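Side-chain contact in RPA0582 (PDB 3HHL), which is of unknown function but belongs to the DUF1330 family, in the dimeric alpha-beta barrel clan: residues 43-47 with 48-52. Residues are numbered along the deposited sequence; the frame is centred on the assembly and turned at random.
Sequences RETTG and AEAYA
Thr46 and Glu49 close a capping box at the start of helix 47-64, each side chain bonding the other's backbone amide. From the N-cap position, Thr46 OG1 accepts a hydrogen bond from Glu49 N at 3.1 Å. Its chi1 of 67° sets OG1 between the backbone N and the carbonyl carbon, turned to the first turn of the helix. In return, Glu49 OE1 accepts from Thr46 N at 3.1 Å; this bond is nearly straight, but it meets the carboxylate on its anti side and 34° out of plane. Glu49 reaches back because CG sits anti to its carbonyl carbon, beside the backbone N (chi1 -70°), and the chain runs extended beyond it.

The carbonyl of Thr46 has two donors, arriving from opposite faces of its plane: Ala50 N at 3.1 Å, which begins the helical bonding, and Thr45 OG1, also 3.1 Å from Thr46 O. Beside them Thr45 CB packs 3.4 Å from Glu49 OE1. With an alanine at Thr45 the hydroxyl is gone, and Thr46 O would probably be left with Ala50 N but without its donor on the opposite face. The next helical bond, Tyr51 N to Gly47 O, measures 2.8 Å.

Outside the box, backbone bonds join Thr45 to Ala37 and Gly47 to Pro35, tying the cap to an earlier part of the same loop, just after strand 25-33. Ala50 touches that part and helix 117-120, while Tyr51 lies against Val31 and Leu33 of the strand.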
loop_
_atom_site.group_PDB
_atom_site.type_symbol
_atom_site.label_atom_id
_atom_site.label_comp_id
_atom_site.label_asym_id
_atom_site.label_seq_id
_atom_site.Cartn_x
_atom_site.Cartn_y
_atom_site.Cartn_z
ATOM N N ARG C 43 -4.260 -27.846 14.029
ATOM C CA ARG C 43 -2.918 -28.305 13.632
ATOM C C ARG C 43 -1.885 -27.182 13.750
ATOM O O ARG C 43 -2.206 -26.017 13.580
ATOM C CB ARG C 43 -2.958 -28.975 12.242
ATOM C CG ARG C 43 -2.057 -28.390 11.112
ATOM C CD ARG C 43 -2.782 -27.395 10.160
ATOM N NE ARG C 43 -4.066 -27.898 9.659
ATOM C CZ ARG C 43 -4.406 -28.107 8.380
ATOM N NH1 ARG C 43 -3.571 -27.857 7.367
ATOM N NH2 ARG C 43 -5.623 -28.571 8.102
ATOM N N GLU C 44 -0.660 -27.560 14.082
ATOM C CA GLU C 44 0.402 -26.624 14.388
ATOM C C GLU C 44 1.253 -26.377 13.137
ATOM O O GLU C 44 1.918 -27.291 12.636
ATOM C CB GLU C 44 1.264 -27.182 15.540
ATOM N N THR C 45 1.187 -25.159 12.598
ATOM C CA THR C 45 2.151 -24.682 11.586
ATOM C C THR C 45 2.288 -23.174 11.743
ATOM O O THR C 45 1.493 -22.543 12.415
ATOM C CB THR C 45 1.744 -24.989 10.117
ATOM O OG1 THR C 45 0.956 -23.918 9.619
ATOM C CG2 THR C 45 0.940 -26.273 9.962
ATOM N N THR C 46 3.306 -22.589 11.139
ATOM C CA THR C 46 3.452 -21.135 11.195
ATOM C C THR C 46 2.509 -20.441 10.187
ATOM O O THR C 46 2.037 -21.051 9.236
ATOM C CB THR C 46 4.912 -20.704 10.940
ATOM O OG1 THR C 46 5.279 -20.992 9.589
ATOM C CG2 THR C 46 5.859 -21.411 11.906
ATOM N N GLY C 47 2.206 -19.172 10.411
ATOM C CA GLY C 47 1.461 -18.401 9.426
ATOM C C GLY C 47 2.130 -18.390 8.057
ATOM O O GLY C 47 1.455 -18.498 7.061
ATOM N N ALA C 48 3.455 -18.262 8.021
ATOM C CA ALA C 48 4.240 -18.350 6.783
ATOM C C ALA C 48 4.008 -19.665 6.058
ATOM O O ALA C 48 3.745 -19.687 4.849
ATOM C CB ALA C 48 5.718 -18.177 7.060
ATOM N N GLU C 49 4.089 -20.762 6.787
ATOM C CA GLU C 49 3.862 -22.047 6.165
ATOM C C GLU C 49 2.454 -22.126 5.532
ATOM O O GLU C 49 2.302 -22.606 4.410
ATOM C CB GLU C 49 4.123 -23.181 7.167
ATOM C CG GLU C 49 5.622 -23.319 7.510
ATOM C CD GLU C 49 5.929 -24.359 8.618
ATOM O OE1 GLU C 49 5.066 -24.625 9.509
ATOM O OE2 GLU C 49 7.054 -24.921 8.597
ATOM N N ALA C 50 1.432 -21.655 6.242
ATOM C CA ALA C 50 0.055 -21.723 5.746
ATOM C C ALA C 50 -0.152 -20.761 4.574
ATOM O O ALA C 50 -0.811 -21.100 3.619
ATOM C CB ALA C 50 -0.949 -21.434 6.874
ATOM N N TYR C 51 0.420 -19.569 4.661
ATOM C CA TYR C 51 0.357 -18.629 3.561
ATOM C C TYR C 51 1.061 -19.167 2.314
ATOM O O TYR C 51 0.607 -18.948 1.212
ATOM C CB TYR C 51 0.900 -17.254 3.952
ATOM C CG TYR C 51 0.480 -16.179 2.961
ATOM C CD1 TYR C 51 1.331 -15.746 1.964
ATOM C CD2 TYR C 51 -0.792 -15.640 2.991
ATOM C CE1 TYR C 51 0.928 -14.785 1.042
ATOM C CE2 TYR C 51 -1.185 -14.675 2.096
ATOM C CZ TYR C 51 -0.335 -14.247 1.120
ATOM O OH TYR C 51 -0.764 -13.292 0.212
ATOM N N ALA C 52 2.168 -19.870 2.503
ATOM C CA ALA C 52 2.854 -20.559 1.413
ATOM C C ALA C 52 1.890 -21.542 0.751
ATOM O O ALA C 52 1.712 -21.529 -0.467
ATOM C CB ALA C 52 4.093 -21.299 1.929
#